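PDB 6D2Y: PbSGBP-B lipoprotein from Prevotella bryantii B14, which probably binds plant polysaccharide at the bacterial cell surface as a lipoprotein of a polysaccharide utilization locus, and carries a bound magnesium ion. Local coordinates for residues A[325-334]-A[369-377]; A[191-201]-A[213-221]. All coordinates share one frame; numbering follows the deposited sequence.

Contact 1. Residues A[325-334]-A[369-377]; sequences WGAGPMQIIF and WGRAIYMPW
M330 and I332 pair with Y374 and A372 as the hydrogen-bonded couples of two antiparallel strands, 330-334 and 372-374, whose axes come within 4.5 Å at 154°. I332 N to A372 O, 2.7 Å, is a nearly straight bond; between the couples, Q331 faces I373 as a non-hydrogen-bonded pair. Beyond the strand the chain loops, and W377 packs its ring against the 325-329 loop. The edge of W377 meets the face of W325 in a T-shaped stack, planes 66° apart. With CG between its backbone N and carbonyl carbon (chi1 52°), W377 is brought against the 326-328 backbone: G326 O lies over one face of its ring, and A327 CA, 4.0 Å from the six-membered centroid, makes a CH-pi contact there. W325 NE1 donates to G328 O. At the other end W369 NE1 reaches F334 O at 2.9 Å, in the indole plane. R371 NH1 donates to Q331 OE1 at 2.8 Å, nearly in line with the C=O though the N-H is bent; its other nitrogens grip W369 O and, from NH2, F363 O. Buried indole and guanidinium N-H groups thus find oxygen acceptors: polar bonds fix the W369 end of this edge strand, aromatic packing of W325 on W377 the other.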
# COMPACT_ATOMS: atom_id res chain seq x y z
N TRP A 325 20.72 -6.01 -0.12
CA TRP A 325 20.42 -5.82 -1.54
C TRP A 325 20.61 -4.35 -1.87
O TRP A 325 19.79 -3.51 -1.48
CB TRP A 325 19.00 -6.29 -1.85
CG TRP A 325 18.54 -6.01 -3.25
CD1 TRP A 325 19.31 -6.01 -4.38
CD2 TRP A 325 17.21 -5.70 -3.67
NE1 TRP A 325 18.54 -5.71 -5.48
CE2 TRP A 325 17.24 -5.52 -5.07
CE3 TRP A 325 15.99 -5.56 -3.00
CZ2 TRP A 325 16.11 -5.21 -5.81
CZ3 TRP A 325 14.86 -5.25 -3.74
CH2 TRP A 325 14.93 -5.07 -5.12
N GLY A 326 21.68 -4.03 -2.58
CA GLY A 326 22.02 -2.65 -2.84
C GLY A 326 22.24 -2.31 -4.30
O GLY A 326 22.57 -1.16 -4.62
N ALA A 327 22.06 -3.27 -5.19
CA ALA A 327 22.22 -3.00 -6.61
C ALA A 327 21.30 -3.92 -7.40
O ALA A 327 20.85 -4.96 -6.91
CB ALA A 327 23.67 -3.18 -7.06
N GLY A 328 21.02 -3.52 -8.63
CA GLY A 328 20.22 -4.33 -9.52
C GLY A 328 18.75 -4.21 -9.23
O GLY A 328 18.21 -4.85 -8.32
N PRO A 329 18.07 -3.38 -10.01
CA PRO A 329 16.64 -3.16 -9.78
C PRO A 329 15.83 -4.42 -10.07
O PRO A 329 16.11 -5.15 -11.03
CB PRO A 329 16.29 -2.03 -10.75
CG PRO A 329 17.60 -1.43 -11.16
CD PRO A 329 18.58 -2.56 -11.12
N MSE A 330 14.77 -4.62 -9.33
CA MSE A 330 13.94 -5.76 -9.49
C MSE A 330 12.88 -5.53 -10.46
O MSE A 330 11.92 -4.88 -10.17
CB MSE A 330 13.30 -6.06 -8.16
CG MSE A 330 12.51 -7.36 -8.15
SE MSE A 330 11.49 -7.86 -6.61
CE MSE A 330 12.86 -8.33 -5.39
N GLN A 331 13.00 -6.12 -11.62
CA GLN A 331 12.00 -5.98 -12.67
C GLN A 331 11.03 -7.15 -12.56
O GLN A 331 11.43 -8.31 -12.68
CB GLN A 331 12.66 -5.93 -14.05
CG GLN A 331 13.78 -4.91 -14.12
CD GLN A 331 14.09 -4.43 -15.53
OE1 GLN A 331 13.26 -4.57 -16.43
NE2 GLN A 331 15.27 -3.85 -15.71
N ILE A 332 9.76 -6.84 -12.31
CA ILE A 332 8.70 -7.84 -12.21
C ILE A 332 7.88 -7.74 -13.49
O ILE A 332 7.14 -6.76 -13.68
CB ILE A 332 7.85 -7.63 -10.95
CG1 ILE A 332 8.75 -7.54 -9.72
CG2 ILE A 332 6.83 -8.74 -10.80
CD1 ILE A 332 8.06 -6.96 -8.50
N ILE A 333 8.00 -8.73 -14.36
CA ILE A 333 7.44 -8.67 -15.71
C ILE A 333 6.37 -9.74 -15.86
O ILE A 333 6.66 -10.94 -15.74
CB ILE A 333 8.52 -8.85 -16.79
CG1 ILE A 333 9.80 -8.08 -16.42
CG2 ILE A 333 8.01 -8.38 -18.14
CD1 ILE A 333 10.93 -8.98 -15.95
N PHE A 334 5.14 -9.31 -16.13
CA PHE A 334 4.07 -10.20 -16.54
C PHE A 334 4.08 -10.33 -18.06
O PHE A 334 4.45 -9.40 -18.78
CB PHE A 334 2.71 -9.68 -16.07
CG PHE A 334 2.38 -10.03 -14.65
CD1 PHE A 334 1.98 -11.32 -14.31
CD2 PHE A 334 2.46 -9.08 -13.64
CE1 PHE A 334 1.67 -11.64 -13.01
CE2 PHE A 334 2.15 -9.40 -12.34
CZ PHE A 334 1.76 -10.68 -12.02
N TRP A 369 6.99 -2.50 -23.60
CA TRP A 369 6.18 -3.34 -22.72
C TRP A 369 6.39 -2.96 -21.26
O TRP A 369 7.53 -2.86 -20.79
CB TRP A 369 6.53 -4.81 -22.94
CG TRP A 369 5.68 -5.73 -22.11
CD1 TRP A 369 6.09 -6.56 -21.11
CD2 TRP A 369 4.26 -5.89 -22.21
NE1 TRP A 369 5.02 -7.23 -20.58
CE2 TRP A 369 3.88 -6.84 -21.24
CE3 TRP A 369 3.27 -5.33 -23.02
CZ2 TRP A 369 2.56 -7.24 -21.06
CZ3 TRP A 369 1.96 -5.72 -22.84
CH2 TRP A 369 1.61 -6.67 -21.87
N GLY A 370 5.29 -2.79 -20.54
CA GLY A 370 5.36 -2.29 -19.18
C GLY A 370 5.67 -3.38 -18.17
O GLY A 370 5.14 -4.49 -18.23
N ARG A 371 6.54 -3.04 -17.22
CA ARG A 371 6.83 -3.92 -16.10
C ARG A 371 7.19 -3.05 -14.90
O ARG A 371 7.65 -1.92 -15.04
CB ARG A 371 7.97 -4.90 -16.42
CG ARG A 371 9.37 -4.41 -16.09
CD ARG A 371 9.85 -3.36 -17.09
NE ARG A 371 9.61 -3.76 -18.48
CZ ARG A 371 10.42 -4.54 -19.19
NH1 ARG A 371 11.53 -5.02 -18.64
NH2 ARG A 371 10.11 -4.85 -20.44
N ALA A 372 6.95 -3.60 -13.71
CA ALA A 372 7.27 -2.89 -12.48
C ALA A 372 8.74 -3.08 -12.13
O ALA A 372 9.30 -4.16 -12.32
CB ALA A 372 6.40 -3.38 -11.32
N ILE A 373 9.36 -2.01 -11.64
CA ILE A 373 10.77 -2.03 -11.25
C ILE A 373 10.85 -1.56 -9.80
O ILE A 373 10.65 -0.37 -9.51
CB ILE A 373 11.64 -1.17 -12.17
CG1 ILE A 373 11.25 -1.41 -13.64
CG2 ILE A 373 13.10 -1.49 -11.95
CD1 ILE A 373 12.28 -0.91 -14.64
N TYR A 374 11.15 -2.49 -8.89
CA TYR A 374 11.21 -2.22 -7.46
C TYR A 374 12.66 -2.08 -7.03
O TYR A 374 13.49 -2.96 -7.31
CB TYR A 374 10.52 -3.34 -6.69
CG TYR A 374 10.52 -3.18 -5.18
CD1 TYR A 374 9.99 -2.04 -4.58
CD2 TYR A 374 11.02 -4.17 -4.35
CE1 TYR A 374 9.98 -1.90 -3.20
CE2 TYR A 374 11.01 -4.04 -2.98
CZ TYR A 374 10.49 -2.91 -2.41
OH TYR A 374 10.49 -2.78 -1.04
N MSE A 375 12.97 -0.98 -6.35
CA MSE A 375 14.35 -0.72 -5.95
C MSE A 375 14.42 0.10 -4.66
O MSE A 375 14.76 1.28 -4.69
CB MSE A 375 15.11 0.03 -7.05
CG MSE A 375 14.33 1.19 -7.70
SE MSE A 375 14.85 1.58 -9.53
CE MSE A 375 16.77 1.60 -9.25
N PRO A 376 14.11 -0.52 -3.52
CA PRO A 376 14.18 0.22 -2.25
C PRO A 376 15.59 0.60 -1.84
O PRO A 376 15.76 1.42 -0.94
CB PRO A 376 13.55 -0.76 -1.24
CG PRO A 376 13.83 -2.10 -1.82
CD PRO A 376 13.76 -1.94 -3.32
N TRP A 377 16.61 0.02 -2.48
CA TRP A 377 17.99 0.40 -2.20
C TRP A 377 18.35 1.76 -2.79
O TRP A 377 19.42 2.30 -2.47
CB TRP A 377 18.95 -0.67 -2.72
CG TRP A 377 18.74 -1.05 -4.16
CD1 TRP A 377 18.01 -2.11 -4.62
CD2 TRP A 377 19.27 -0.40 -5.31
NE1 TRP A 377 18.05 -2.15 -5.99
CE2 TRP A 377 18.82 -1.11 -6.44
CE3 TRP A 377 20.08 0.72 -5.50
CZ2 TRP A 377 19.15 -0.74 -7.74
CZ3 TRP A 377 20.41 1.09 -6.80
CH2 TRP A 377 19.95 0.36 -7.90
O HOH W 1 4.41 -6.81 -17.22

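Contact 2. Residues A[191-201]-A[213-221]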
# COMPACT_ATOMS: atom_id res chain seq x y z
N MSE A 191 1.03 -8.80 17.86
CA MSE A 191 0.05 -9.71 17.27
C MSE A 191 -0.45 -10.75 18.28
O MSE A 191 0.33 -11.57 18.74
CB MSE A 191 0.66 -10.40 16.06
CG MSE A 191 -0.15 -11.55 15.46
SE MSE A 191 -1.94 -10.98 14.97
CE MSE A 191 -1.49 -9.69 13.59
N PRO A 192 -1.74 -10.72 18.60
CA PRO A 192 -2.31 -11.76 19.47
C PRO A 192 -2.25 -13.13 18.80
O PRO A 192 -1.98 -13.27 17.61
CB PRO A 192 -3.76 -11.31 19.68
CG PRO A 192 -3.76 -9.86 19.36
CD PRO A 192 -2.71 -9.65 18.32
N GLU A 193 -2.51 -14.15 19.61
CA GLU A 193 -2.46 -15.52 19.10
C GLU A 193 -3.69 -15.89 18.30
O GLU A 193 -3.63 -16.85 17.52
CB GLU A 193 -2.30 -16.50 20.26
CG GLU A 193 -0.88 -16.61 20.81
CD GLU A 193 -0.25 -17.96 20.54
OE1 GLU A 193 -0.60 -18.60 19.52
OE2 GLU A 193 0.60 -18.40 21.34
N ASP A 194 -4.79 -15.17 18.44
CA ASP A 194 -6.09 -15.62 17.94
C ASP A 194 -6.79 -14.53 17.13
O ASP A 194 -8.02 -14.42 17.17
CB ASP A 194 -6.98 -16.08 19.09
CG ASP A 194 -7.33 -14.95 20.05
OD1 ASP A 194 -6.50 -14.03 20.21
OD2 ASP A 194 -8.43 -14.99 20.64
N MSE A 195 -6.04 -13.72 16.39
CA MSE A 195 -6.71 -12.74 15.54
C MSE A 195 -7.26 -13.47 14.32
O MSE A 195 -6.56 -14.28 13.71
CB MSE A 195 -5.77 -11.60 15.12
CG MSE A 195 -6.29 -10.80 13.93
SE MSE A 195 -5.02 -9.55 13.13
CE MSE A 195 -5.22 -8.05 14.33
N PRO A 196 -8.54 -13.22 14.01
CA PRO A 196 -9.18 -13.92 12.90
C PRO A 196 -8.45 -13.71 11.58
O PRO A 196 -8.02 -12.60 11.26
CB PRO A 196 -10.58 -13.31 12.86
CG PRO A 196 -10.82 -12.84 14.25
CD PRO A 196 -9.48 -12.38 14.77
N GLN A 197 -8.32 -14.79 10.82
CA GLN A 197 -7.61 -14.78 9.55
C GLN A 197 -8.60 -14.61 8.40
O GLN A 197 -9.78 -14.97 8.52
CB GLN A 197 -6.83 -16.08 9.38
CG GLN A 197 -5.60 -16.14 10.26
CD GLN A 197 -5.03 -17.54 10.36
OE1 GLN A 197 -5.03 -18.29 9.39
NE2 GLN A 197 -4.51 -17.88 11.54
N HIS A 198 -8.11 -14.06 7.30
CA HIS A 198 -8.88 -13.93 6.06
C HIS A 198 -10.20 -13.20 6.29
O HIS A 198 -11.24 -13.56 5.74
CB HIS A 198 -9.13 -15.31 5.44
CG HIS A 198 -7.97 -16.25 5.56
ND1 HIS A 198 -7.95 -17.30 6.45
CD2 HIS A 198 -6.79 -16.30 4.89
CE1 HIS A 198 -6.81 -17.95 6.33
NE2 HIS A 198 -6.09 -17.37 5.40
N GLU A 199 -10.15 -12.15 7.10
CA GLU A 199 -11.33 -11.34 7.39
C GLU A 199 -10.97 -9.87 7.28
O GLU A 199 -9.80 -9.48 7.35
CB GLU A 199 -11.90 -11.65 8.78
CG GLU A 199 -12.42 -13.07 8.93
CD GLU A 199 -13.87 -13.11 9.38
OE1 GLU A 199 -14.11 -13.30 10.59
OE2 GLU A 199 -14.76 -12.95 8.52
N ASP A 200 -12.00 -9.04 7.11
CA ASP A 200 -11.79 -7.62 6.91
C ASP A 200 -11.29 -6.96 8.19
O ASP A 200 -11.72 -7.28 9.29
CB ASP A 200 -13.09 -6.96 6.44
CG ASP A 200 -13.71 -7.67 5.25
OD1 ASP A 200 -14.48 -8.62 5.47
OD2 ASP A 200 -13.41 -7.27 4.10
N ILE A 201 -10.35 -6.03 8.02
CA ILE A 201 -9.76 -5.28 9.12
C ILE A 201 -10.22 -3.84 9.02
O ILE A 201 -10.06 -3.20 7.97
CB ILE A 201 -8.23 -5.38 9.11
CG1 ILE A 201 -7.80 -6.83 9.27
CG2 ILE A 201 -7.62 -4.51 10.20
CD1 ILE A 201 -6.32 -7.03 9.17
N PRO A 213 -6.83 -2.31 3.31
CA PRO A 213 -6.68 -3.01 2.03
C PRO A 213 -5.92 -4.32 2.16
O PRO A 213 -5.14 -4.68 1.27
CB PRO A 213 -5.92 -2.01 1.16
CG PRO A 213 -5.08 -1.26 2.14
CD PRO A 213 -5.89 -1.17 3.42
N PHE A 214 -6.12 -5.03 3.27
CA PHE A 214 -5.43 -6.29 3.49
C PHE A 214 -6.18 -7.08 4.55
O PHE A 214 -6.99 -6.54 5.31
CB PHE A 214 -3.97 -6.07 3.90
CG PHE A 214 -3.78 -4.98 4.92
CD1 PHE A 214 -4.18 -5.15 6.23
CD2 PHE A 214 -3.19 -3.78 4.56
CE1 PHE A 214 -4.01 -4.14 7.17
CE2 PHE A 214 -3.01 -2.77 5.48
CZ PHE A 214 -3.42 -2.95 6.79
N GLN A 215 -5.88 -8.38 4.60
CA GLN A 215 -6.42 -9.27 5.61
C GLN A 215 -5.27 -9.98 6.31
O GLN A 215 -4.15 -10.04 5.80
CB GLN A 215 -7.39 -10.30 5.00
CG GLN A 215 -8.62 -9.68 4.35
CD GLN A 215 -9.55 -10.72 3.76
OE1 GLN A 215 -9.14 -11.84 3.45
NE2 GLN A 215 -10.82 -10.36 3.60
N TYR A 216 -5.56 -10.51 7.50
CA TYR A 216 -4.56 -11.26 8.24
C TYR A 216 -4.35 -12.63 7.59
O TYR A 216 -5.33 -13.33 7.32
CB TYR A 216 -4.99 -11.42 9.69
CG TYR A 216 -3.97 -12.11 10.55
CD1 TYR A 216 -2.62 -11.76 10.47
CD2 TYR A 216 -4.33 -13.13 11.42
CE1 TYR A 216 -1.67 -12.38 11.24
CE2 TYR A 216 -3.38 -13.76 12.20
CZ TYR A 216 -2.05 -13.39 12.11
OH TYR A 216 -1.10 -14.01 12.88
N MSE A 217 -3.10 -13.01 7.36
CA MSE A 217 -2.77 -14.23 6.60
C MSE A 217 -3.41 -14.18 5.22
O MSE A 217 -3.94 -15.19 4.76
CB MSE A 217 -3.26 -15.51 7.31
CG MSE A 217 -2.70 -15.79 8.72
SE MSE A 217 -0.83 -16.35 8.96
CE MSE A 217 0.04 -14.92 9.95
N ASP A 218 -3.36 -13.02 4.56
CA ASP A 218 -4.11 -12.82 3.32
C ASP A 218 -3.68 -13.81 2.25
O ASP A 218 -2.49 -13.94 1.94
CB ASP A 218 -3.90 -11.39 2.83
CG ASP A 218 -5.08 -10.86 2.04
OD1 ASP A 218 -5.89 -11.68 1.56
OD2 ASP A 218 -5.19 -9.63 1.90
N ASN A 219 -4.66 -14.52 1.67
CA ASN A 219 -4.39 -15.44 0.57
C ASN A 219 -5.30 -15.18 -0.63
O ASN A 219 -5.43 -16.04 -1.50
CB ASN A 219 -4.53 -16.90 1.03
CG ASN A 219 -5.90 -17.21 1.61
OD1 ASN A 219 -6.82 -16.40 1.53
ND2 ASN A 219 -6.04 -18.40 2.19
N ARG A 220 -5.94 -14.01 -0.68
CA ARG A 220 -6.77 -13.68 -1.84
C ARG A 220 -5.90 -13.45 -3.07
O ARG A 220 -4.84 -12.81 -2.98
CB ARG A 220 -7.63 -12.45 -1.55
CG ARG A 220 -8.38 -12.51 -0.22
CD ARG A 220 -9.07 -11.19 0.10
NE ARG A 220 -8.14 -10.12 0.45
CZ ARG A 220 -8.43 -8.83 0.39
NH1 ARG A 220 -9.63 -8.45 -0.03
NH2 ARG A 220 -7.53 -7.92 0.73
N GLY A 221 -6.35 -13.96 -4.21
CA GLY A 221 -5.58 -13.85 -5.43
C GLY A 221 -4.25 -14.55 -5.36
O GLY A 221 -3.29 -14.15 -6.03
O HOH W 2 -8.15 -11.13 8.97
O HOH W 3 -3.56 -17.60 4.94
O HOH W 4 -9.83 -5.33 5.16
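Y216 is the centre of the tightly packed part. Two selenomethionines share one face of its ring: M191 SE and M195 SE stand side by side, each 4.2 Å from the ring centroid, in Met-aromatic contacts, while M217 CG covers the opposite face. Such long, flexible and polarisable side chains suit a flat aromatic surface; M191 bends at both chi2 and chi3, which folds its CE back to 3.6 Å from Y216 CE1. CG of Y216 is anti to the backbone N (chi1 -176°), sending the ring between that pair and M217, and its hydroxyl ends on A143 O. Q197 CG closes in as well, 3.3 Å from M217 CG. On the same apolar side, I201 CD1 touches the edge of the F214 ring, 4.1 Å from F214 CD1.

The backbone link is a single direct bond, H198 N to Y216 O at 2.9 Å, almost straight and in the carbonyl plane. Water 2 adds a bridge, accepting from E199 N and Y216 N and donating to P196 O.

Toward solvent the packing is looser. The outer amide of Q197 and the H198 ring lie there, the ring near M217 O and N219, with water 3 at its edge by NE2. Set apart from this side is an inner brace of the type II turn that runs from Q215 to D218. Buried Q215 leans its aliphatic CG against E199 O, 3.2 Å away. The D218 carboxylate, whose OD1 also accepts from R220 N in an Asx turn, takes a side-on salt bridge from R220, with NE to OD1 at 3.0 Å.

The contact extends the base of the hairpin 200-205/208-215: I201 and F214 pack on strand 134-138, M195 and P196 on strand 165-168, while D218 and R220 rest on strand 449-458.

In the fold
Contact 2 closes before contact 1 opens along the chain, and their centres lie 28 Å apart, with nearest atoms about 9 Å apart and no direct touch. They share no sheet. Contact 2 begins at the end of the sheet with strands 165-168, 200-205 and 208-215, in the IPT/TIG region, and runs into loops, its 213-221 segment leading into the xyloglucan-binding family region. Contact 1 lies within that region, where 372-374 is the outermost strand of the four-stranded sheet beside 330-335. One therefore lies where the 200-205/208-215 sheet meets strand 449-458, near but not in the magnesium site, whereas the other builds the edge of a sheet in the probable glycan-binding module.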